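Local coordinates for protein type III restriction-modification enzyme EcoP15I Mod subunit (Escherichia coli, PDB 4ZCF) that methylates a single adenine in the DNA site 5'-CAGCAG-3', using S-adenosyl-L-methionine, as the modification subunit of a type III restriction enzyme, at residues V270-E275 / D312-G317; Q291-R294 / E299-P302; Y349-D354 / I375-Y380. All blocks are in the same frame, centred on the assembly; numbering follows the deposited sequence.

Interaction 1 of 3, residues V270-E275 / D312-G317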
# COMPACT_ATOMS: atom_id res chain seq x y z
N VAL A 270 -10.21 -1.36 36.08
CA VAL A 270 -11.50 -2.06 36.21
C VAL A 270 -11.47 -2.97 37.46
O VAL A 270 -12.47 -3.06 38.17
CB VAL A 270 -12.00 -2.77 34.90
CG1 VAL A 270 -11.00 -3.79 34.38
CG2 VAL A 270 -13.36 -3.42 35.11
N ASN A 271 -10.30 -3.59 37.73
CA ASN A 271 -10.06 -4.44 38.90
C ASN A 271 -10.11 -3.59 40.17
O ASN A 271 -10.86 -3.94 41.08
CB ASN A 271 -8.72 -5.18 38.76
CG ASN A 271 -8.38 -6.05 39.96
OD1 ASN A 271 -8.98 -7.12 40.18
ND2 ASN A 271 -7.41 -5.61 40.75
N ILE A 272 -9.37 -2.47 40.21
CA ILE A 272 -9.34 -1.54 41.34
C ILE A 272 -10.71 -0.91 41.60
O ILE A 272 -11.11 -0.78 42.76
CB ILE A 272 -8.16 -0.52 41.22
CG1 ILE A 272 -6.98 -0.93 42.13
CG2 ILE A 272 -8.57 0.94 41.50
CD1 ILE A 272 -5.86 -1.66 41.45
N GLY A 273 -11.43 -0.60 40.51
CA GLY A 273 -12.77 -0.03 40.53
C GLY A 273 -13.75 -0.93 41.22
O GLY A 273 -14.40 -0.52 42.18
N GLU A 274 -13.82 -2.19 40.76
CA GLU A 274 -14.68 -3.23 41.31
C GLU A 274 -14.27 -3.61 42.75
O GLU A 274 -15.16 -3.87 43.56
CB GLU A 274 -14.69 -4.47 40.41
CG GLU A 274 -15.39 -4.30 39.07
CD GLU A 274 -15.30 -5.50 38.14
OE1 GLU A 274 -14.44 -6.39 38.37
OE2 GLU A 274 -16.09 -5.56 37.17
N GLU A 275 -12.95 -3.65 43.05
CA GLU A 275 -12.41 -3.95 44.39
C GLU A 275 -12.93 -2.92 45.40
O GLU A 275 -13.42 -3.31 46.45
CB GLU A 275 -10.86 -3.97 44.38
CG GLU A 275 -10.25 -4.72 45.56
CD GLU A 275 -8.81 -4.38 45.95
OE1 GLU A 275 -8.13 -5.26 46.51
OE2 GLU A 275 -8.39 -3.22 45.73
N ASP A 312 -20.82 1.61 38.87
CA ASP A 312 -20.53 1.09 37.52
C ASP A 312 -19.01 1.16 37.14
O ASP A 312 -18.61 0.71 36.06
CB ASP A 312 -21.38 1.80 36.47
N GLY A 313 -18.21 1.72 38.05
CA GLY A 313 -16.76 1.81 37.93
C GLY A 313 -16.16 3.20 37.95
O GLY A 313 -16.86 4.20 38.17
N ILE A 314 -14.84 3.26 37.71
CA ILE A 314 -14.02 4.47 37.62
C ILE A 314 -14.33 5.15 36.29
O ILE A 314 -14.43 4.48 35.28
CB ILE A 314 -12.51 4.09 37.72
CG1 ILE A 314 -12.14 3.52 39.11
CG2 ILE A 314 -11.60 5.27 37.34
CD1 ILE A 314 -10.88 2.76 39.15
N TYR A 315 -14.49 6.48 36.30
CA TYR A 315 -14.76 7.27 35.09
C TYR A 315 -14.07 8.63 35.11
O TYR A 315 -13.50 9.02 36.13
CB TYR A 315 -16.28 7.42 34.82
CG TYR A 315 -17.03 8.26 35.83
CD1 TYR A 315 -17.14 9.64 35.67
CD2 TYR A 315 -17.69 7.67 36.91
CE1 TYR A 315 -17.84 10.42 36.59
CE2 TYR A 315 -18.38 8.45 37.85
CZ TYR A 315 -18.45 9.82 37.68
OH TYR A 315 -19.16 10.60 38.56
N THR A 316 -14.18 9.36 34.00
CA THR A 316 -13.63 10.70 33.79
C THR A 316 -14.74 11.67 33.31
O THR A 316 -15.75 11.25 32.74
CB THR A 316 -12.47 10.62 32.75
OG1 THR A 316 -11.61 11.75 32.85
CG2 THR A 316 -12.96 10.50 31.29
N GLY A 317 -14.50 12.96 33.51
CA GLY A 317 -15.32 13.99 32.93
C GLY A 317 -14.64 14.36 31.62
O GLY A 317 -13.58 14.97 31.65

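Interaction 2 of 3, residues Q291-R294 / E299-P302. With nucleotides of chain E.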
# COMPACT_ATOMS: atom_id res chain seq x y z
N GLN A 291 -8.07 8.95 47.57
CA GLN A 291 -6.89 8.63 48.37
C GLN A 291 -5.91 7.76 47.56
O GLN A 291 -4.75 8.14 47.40
CB GLN A 291 -7.31 7.94 49.69
CG GLN A 291 -6.20 7.80 50.72
CD GLN A 291 -6.59 7.02 51.96
OE1 GLN A 291 -7.70 7.13 52.50
NE2 GLN A 291 -5.63 6.26 52.49
N TRP A 292 -6.37 6.62 47.02
CA TRP A 292 -5.57 5.71 46.21
C TRP A 292 -5.22 6.37 44.87
O TRP A 292 -4.12 6.13 44.36
CB TRP A 292 -6.32 4.39 45.98
CG TRP A 292 -5.60 3.39 45.12
CD1 TRP A 292 -4.84 2.33 45.54
CD2 TRP A 292 -5.66 3.30 43.69
NE1 TRP A 292 -4.41 1.59 44.46
CE2 TRP A 292 -4.89 2.17 43.31
CE3 TRP A 292 -6.25 4.08 42.68
CZ2 TRP A 292 -4.68 1.83 41.97
CZ3 TRP A 292 -6.04 3.75 41.36
CH2 TRP A 292 -5.28 2.63 41.01
N PHE A 293 -6.16 7.18 44.30
CA PHE A 293 -5.93 7.92 43.07
C PHE A 293 -4.85 8.99 43.26
O PHE A 293 -3.88 8.99 42.48
CB PHE A 293 -7.23 8.51 42.50
CG PHE A 293 -7.04 9.17 41.15
CD1 PHE A 293 -6.97 8.41 39.99
CD2 PHE A 293 -6.94 10.55 41.05
CE1 PHE A 293 -6.82 9.02 38.74
CE2 PHE A 293 -6.80 11.16 39.80
CZ PHE A 293 -6.74 10.40 38.65
N ARG A 294 -4.97 9.86 44.31
CA ARG A 294 -3.98 10.91 44.61
C ARG A 294 -2.54 10.38 44.67
O ARG A 294 -1.65 11.01 44.11
CB ARG A 294 -4.32 11.65 45.90
N GLU A 299 1.25 6.93 37.71
CA GLU A 299 1.50 5.62 37.08
C GLU A 299 0.37 5.22 36.10
O GLU A 299 0.48 4.19 35.43
CB GLU A 299 1.57 4.54 38.18
CG GLU A 299 2.58 4.77 39.30
CD GLU A 299 2.58 3.67 40.34
OE1 GLU A 299 2.24 3.95 41.52
OE2 GLU A 299 2.89 2.52 39.98
N LEU A 300 -0.71 6.01 36.05
CA LEU A 300 -1.93 5.74 35.31
C LEU A 300 -2.01 6.13 33.86
O LEU A 300 -3.02 5.80 33.24
CB LEU A 300 -3.18 6.20 36.10
CG LEU A 300 -3.32 5.61 37.53
CD1 LEU A 300 -4.54 6.14 38.24
CD2 LEU A 300 -3.29 4.08 37.53
N TRP A 301 -0.97 6.67 33.26
CA TRP A 301 -1.07 7.18 31.91
C TRP A 301 -1.43 6.04 31.00
O TRP A 301 -0.89 4.99 31.17
CB TRP A 301 0.27 7.78 31.49
CG TRP A 301 0.28 8.32 30.13
CD1 TRP A 301 -0.03 9.55 29.75
CD2 TRP A 301 0.59 7.61 28.95
NE1 TRP A 301 0.06 9.68 28.42
CE2 TRP A 301 0.43 8.49 27.90
CE3 TRP A 301 0.97 6.30 28.68
CZ2 TRP A 301 0.65 8.12 26.60
CZ3 TRP A 301 1.17 5.94 27.40
CH2 TRP A 301 1.02 6.83 26.37
N PRO A 302 -2.39 6.19 29.97
CA PRO A 302 -2.87 7.56 29.73
C PRO A 302 -4.19 7.92 30.38
O PRO A 302 -4.87 8.80 29.93
CB PRO A 302 -3.08 7.61 28.22
CG PRO A 302 -2.91 6.26 27.70
CD PRO A 302 -3.04 5.36 28.86
P DT E 17 -2.53 11.85 27.34
OP1 DT E 17 -1.25 11.46 26.70
OP2 DT E 17 -2.69 11.78 28.81
O5' DT E 17 -2.80 13.39 26.95
C5' DT E 17 -2.23 14.14 25.85
C4' DT E 17 -1.96 15.58 26.29
O4' DT E 17 -3.14 16.40 26.24
C3' DT E 17 -1.39 15.84 27.68
O3' DT E 17 -0.65 17.04 27.57
C2' DT E 17 -2.64 16.10 28.55
C1' DT E 17 -3.53 16.81 27.54
N1 DT E 17 -5.03 16.77 27.69
C2 DT E 17 -5.68 17.88 27.20
O2 DT E 17 -5.09 18.80 26.63
N3 DT E 17 -7.05 17.88 27.44
C4 DT E 17 -7.80 16.89 28.06
O4 DT E 17 -9.03 16.98 28.11
C5 DT E 17 -7.03 15.80 28.59
C7 DT E 17 -7.76 14.67 29.25
C6 DT E 17 -5.70 15.79 28.41

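Interaction 3 of 3, residues Y349-D354 / I375-Y380. With nucleotides of chain E.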
# COMPACT_ATOMS: atom_id res chain seq x y z
N TYR A 349 -20.34 23.92 19.92
CA TYR A 349 -20.34 22.45 20.07
C TYR A 349 -19.85 21.68 18.84
O TYR A 349 -19.78 22.26 17.76
CB TYR A 349 -21.72 21.95 20.53
CG TYR A 349 -22.18 22.59 21.83
CD1 TYR A 349 -21.60 22.23 23.04
CD2 TYR A 349 -23.16 23.57 21.84
CE1 TYR A 349 -22.00 22.81 24.24
CE2 TYR A 349 -23.59 24.15 23.03
CZ TYR A 349 -22.99 23.78 24.23
OH TYR A 349 -23.42 24.34 25.41
N ARG A 350 -19.48 20.38 19.03
CA ARG A 350 -19.06 19.42 17.99
C ARG A 350 -20.24 18.52 17.59
O ARG A 350 -20.16 17.82 16.57
CB ARG A 350 -17.88 18.53 18.46
CG ARG A 350 -18.23 17.53 19.59
CD ARG A 350 -17.07 16.67 20.03
NE ARG A 350 -15.91 17.49 20.40
CZ ARG A 350 -14.73 17.00 20.77
NH1 ARG A 350 -14.52 15.69 20.80
NH2 ARG A 350 -13.74 17.82 21.07
N PHE A 351 -21.29 18.49 18.44
CA PHE A 351 -22.49 17.68 18.26
C PHE A 351 -23.65 18.50 17.76
O PHE A 351 -23.86 19.58 18.30
CB PHE A 351 -22.93 17.05 19.60
CG PHE A 351 -21.92 16.15 20.27
CD1 PHE A 351 -21.71 14.85 19.80
CD2 PHE A 351 -21.19 16.59 21.37
CE1 PHE A 351 -20.76 14.02 20.41
CE2 PHE A 351 -20.26 15.75 21.99
CZ PHE A 351 -20.04 14.47 21.50
N PRO A 352 -24.47 17.98 16.80
CA PRO A 352 -25.71 18.70 16.43
C PRO A 352 -26.72 18.54 17.57
O PRO A 352 -26.62 17.55 18.29
CB PRO A 352 -26.20 17.94 15.18
CG PRO A 352 -25.11 16.99 14.80
CD PRO A 352 -24.37 16.70 16.07
N LEU A 353 -27.68 19.47 17.75
CA LEU A 353 -28.70 19.37 18.81
C LEU A 353 -29.32 17.96 18.89
O LEU A 353 -29.47 17.42 19.98
CB LEU A 353 -29.82 20.39 18.60
CG LEU A 353 -30.19 21.27 19.82
CD1 LEU A 353 -31.14 22.38 19.42
CD2 LEU A 353 -30.76 20.45 20.98
N ASP A 354 -29.63 17.37 17.72
CA ASP A 354 -30.20 16.04 17.55
C ASP A 354 -29.38 15.00 18.32
O ASP A 354 -29.97 14.20 19.05
CB ASP A 354 -30.26 15.69 16.06
N ILE A 375 -20.25 21.77 29.71
CA ILE A 375 -20.59 20.37 29.94
C ILE A 375 -19.46 19.40 29.61
O ILE A 375 -18.56 19.69 28.80
CB ILE A 375 -21.92 19.93 29.25
CG1 ILE A 375 -21.94 20.24 27.74
CG2 ILE A 375 -23.13 20.46 29.98
CD1 ILE A 375 -22.73 19.27 26.97
N GLU A 376 -19.52 18.22 30.23
CA GLU A 376 -18.56 17.15 30.01
C GLU A 376 -19.33 15.88 29.69
O GLU A 376 -20.55 15.80 29.90
CB GLU A 376 -17.69 16.95 31.27
CG GLU A 376 -16.84 18.15 31.64
CD GLU A 376 -16.06 18.08 32.94
OE1 GLU A 376 -16.11 17.02 33.61
OE2 GLU A 376 -15.41 19.08 33.29
N LEU A 377 -18.61 14.88 29.17
CA LEU A 377 -19.14 13.56 28.84
C LEU A 377 -18.62 12.51 29.82
O LEU A 377 -17.41 12.42 30.07
CB LEU A 377 -18.76 13.18 27.41
CG LEU A 377 -19.60 13.78 26.33
CD1 LEU A 377 -18.77 14.08 25.10
CD2 LEU A 377 -20.77 12.86 25.99
N LYS A 378 -19.52 11.72 30.40
CA LYS A 378 -19.13 10.65 31.32
C LYS A 378 -18.59 9.49 30.49
O LYS A 378 -19.27 8.94 29.61
CB LYS A 378 -20.32 10.25 32.20
CG LYS A 378 -19.96 9.41 33.41
CD LYS A 378 -21.11 9.37 34.35
CE LYS A 378 -21.04 8.24 35.33
NZ LYS A 378 -22.13 8.31 36.35
N VAL A 379 -17.31 9.18 30.73
CA VAL A 379 -16.57 8.14 30.02
C VAL A 379 -15.89 7.26 31.05
O VAL A 379 -15.06 7.77 31.81
CB VAL A 379 -15.58 8.76 28.98
CG1 VAL A 379 -14.61 7.72 28.42
CG2 VAL A 379 -16.32 9.47 27.84
N TYR A 380 -16.25 5.96 31.09
CA TYR A 380 -15.71 4.93 32.00
C TYR A 380 -14.45 4.27 31.46
O TYR A 380 -14.39 3.91 30.29
CB TYR A 380 -16.76 3.83 32.23
CG TYR A 380 -17.87 4.21 33.19
CD1 TYR A 380 -19.02 4.84 32.73
CD2 TYR A 380 -17.79 3.88 34.54
CE1 TYR A 380 -20.07 5.14 33.60
CE2 TYR A 380 -18.82 4.21 35.42
CZ TYR A 380 -19.96 4.82 34.94
OH TYR A 380 -20.99 5.12 35.81
P DC E 13 -22.30 13.54 15.36
OP1 DC E 13 -23.70 13.09 15.33
OP2 DC E 13 -21.98 14.81 16.06
O5' DC E 13 -21.43 12.42 16.07
C5' DC E 13 -20.41 13.01 16.94
C4' DC E 13 -19.07 13.24 16.26
O4' DC E 13 -18.93 14.41 15.41
C3' DC E 13 -17.90 13.50 17.18
O3' DC E 13 -17.77 12.40 18.07
C2' DC E 13 -16.86 13.55 16.07
C1' DC E 13 -17.57 14.37 14.99
N1 DC E 13 -16.89 15.70 14.65
C2 DC E 13 -15.55 15.73 14.17
O2 DC E 13 -14.92 14.68 13.98
N3 DC E 13 -14.98 16.93 13.84
C4 DC E 13 -15.66 18.07 13.97
N4 DC E 13 -15.04 19.21 13.61
C5 DC E 13 -17.01 18.08 14.46
C6 DC E 13 -17.57 16.90 14.79
P DG E 15 -13.18 8.22 20.96
OP1 DG E 15 -12.70 6.92 20.44
OP2 DG E 15 -14.63 8.42 21.24
O5' DG E 15 -12.39 8.70 22.28
C5' DG E 15 -11.01 8.34 22.46
C4' DG E 15 -10.20 9.35 23.27
O4' DG E 15 -10.10 10.61 22.55
C3' DG E 15 -10.68 9.68 24.70
O3' DG E 15 -9.55 9.87 25.55
C2' DG E 15 -11.37 11.03 24.51
C1' DG E 15 -10.40 11.63 23.48
N9 DG E 15 -10.89 12.83 22.83
C8 DG E 15 -12.21 13.21 22.73
N7 DG E 15 -12.35 14.31 22.05
C5 DG E 15 -11.04 14.73 21.77
C6 DG E 15 -10.58 15.85 21.04
O6 DG E 15 -11.29 16.79 20.63
N1 DG E 15 -9.18 15.87 20.89
C2 DG E 15 -8.34 14.89 21.36
N2 DG E 15 -7.02 15.05 21.16
N3 DG E 15 -8.76 13.80 22.00
C4 DG E 15 -10.12 13.79 22.20
P DT E 14 -16.58 12.23 19.12
OP1 DT E 14 -16.86 10.99 19.89
OP2 DT E 14 -16.48 13.53 19.81
O5' DT E 14 -15.35 11.99 18.13
C5' DT E 14 -14.94 10.72 17.61
C4' DT E 14 -13.53 10.35 18.09
O4' DT E 14 -12.55 11.26 17.55
C3' DT E 14 -13.31 10.40 19.59
O3' DT E 14 -12.65 9.24 19.89
C2' DT E 14 -12.42 11.61 19.88
C1' DT E 14 -11.74 11.87 18.56
N1 DT E 14 -11.45 13.31 18.19
C2 DT E 14 -10.13 13.75 18.04
O2 DT E 14 -9.13 13.10 18.26
N3 DT E 14 -9.99 15.05 17.62
C4 DT E 14 -11.01 15.93 17.31
O4 DT E 14 -10.71 17.06 16.95
C5 DT E 14 -12.37 15.42 17.47
C7 DT E 14 -13.55 16.30 17.22
C6 DT E 14 -12.52 14.15 17.90
O HOH W 1 -21.86 23.75 27.70

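Interaction 1 of 3, residues V270-E275 / D312-G317
I314 meets G273 and I272 in a small apolar contact between a strand and the flank of a helix. The tight part is at G273. Having no side chain, this residue lets the helix and the strand draw together, and the CA atoms of G273 and G313 are 5.1 Å apart. CD1 of I314 lies 3.6 Å from CA of G273. The same methyl group is 3.8 Å from CG2 of I272, and the two isoleucine side chains cross at a slant. CG1 of I314 stands anti to the carbonyl carbon (chi1 -66°), and the chain runs on nearly straight at chi2, which carries CD1 out to the helix. No hydrogen bond joins the segments, so the fit rests on apolar packing. The rest of the helix segment is looser: N271, which points away, E274 and E275 are exposed and do not touch the strand. G313 has a positive phi of 121°, a region open mainly to glycine, where the chain enters the strand. I314 also packs on Y289 of helix 283-296, on Y306 and on I309 of strand 308-310. Helix 264-279 is thus set against the start of an inner strand of a small antiparallel sheet, between strands 308-310 and 376-380.

Interaction 2 of 3, residues Q291-R294 / E299-P302
F293 and L300 have the closest CA atoms of the two segments, 9.0 Å apart, where the chain leaves helix 283-296 and turns back through a loop without regular structure. The gap is bridged by side chains. L300 points at the helix, with CG anti to the carbonyl carbon (chi1 -56°), and its CD1 methyl forms the leading tip. CD1 of L300 lies 3.7 Å from CE1 of F293 and 4.2 Å from CZ3 of W292. One methyl group thus meets both aromatic rings, each at an oblique approach. W292 and F293 both hold CG anti to the backbone N, and the ends of their rings come nearer to the loop than their CB atoms. Around this cluster, W292 also packs on I272, and L300 on L269, both of helix 264-279. L346 of the second subunit packs on W292 and L300, and its backbone N is hydrogen-bonded to OE2 of the buried E299.

The contact belongs to a part of the chain that meets the DNA, probably the target recognition region of this beta-subtype methylase. The loop runs from L300, packed on helices 264-279 and 283-296, to W301 at a DNA phosphate. W301 follows L300 directly and turns toward chain E. Its NE1 donates a hydrogen bond to OP1 of DT17, at 2.8 Å and an N-H...O angle of 148°. The phosphate oxygen lies at the indole edge, near the ring plane. The peptide bond between W301 and P302 is cis. CB of P302 sits over the centre of the W301 ring, 3.6 Å above its plane. This proline backs one face of the indole that holds the phosphate. P324 of the second subunit packs on W301 as well.

Interaction 3 of 3, residues Y349-D354 / I375-Y380
I375 touches Y349 at the start of the second segment: its CG1 lies 4.3 Å from CE1 of the ring. A water ties the pair further. It accepts from I375 N and is hydrogen-bonded to OH of Y349 at 2.8 Å, in the plane of the ring. E376 turns elsewhere, to a salt bridge with K373, and packs near a DNA phosphate. L377 comes next and points at F351. The two side chains approach from opposite directions, and CD1 of L377 is 3.8 Å from CE2 of F351. Both also pack on L359 of helix 353-361. Further along, K378 and Y380 reach D310, while V379 packs on T316 and S318.

The two apolar pairs join the segment that carries R350 to strand 376-380 and the residue before it. F351 has CE1 3.6 Å from C5' of DC13 of chain E, and CG of R350 lies over one face of the F351 ring, toward the rim. R350 bends at chi3 (54°) toward chain E. NH1 donates hydrogen bonds to N7 of DG15 at 2.9 Å and OP2 of DT14 at 3.1 Å; NH2 donates one to O6 of DG15 at 2.7 Å. The thymine methyl C7 of DT14 lies over the guanidinium face. NE is held by the carbonyl of H322. A two-pronged grip on N7 and O6 is the classic way arginine selects guanine, so R350 probably reads DG15, and perhaps the methyl of DT14, in a C-T-G run complementary to CAG.

How the interactions relate
Of these segments helix 264-279 comes first and opens interaction 1, which closes a long loop when strand 313-318 returns to it. Interaction 2 falls within that loop: it closes a short loop of its own between the end of helix 283-296 and the residues after it. The two touch where the helices pack. Interaction 3 follows in series, closing a further loop from the residues leading into helix 353-361 to strand 376-380. Strands 313-318 and 376-380 are neighbours in one antiparallel sheet, so interactions 1 and 3 meet there. Interactions 2 and 3 do not touch, yet each places a segment on chain E of the DNA.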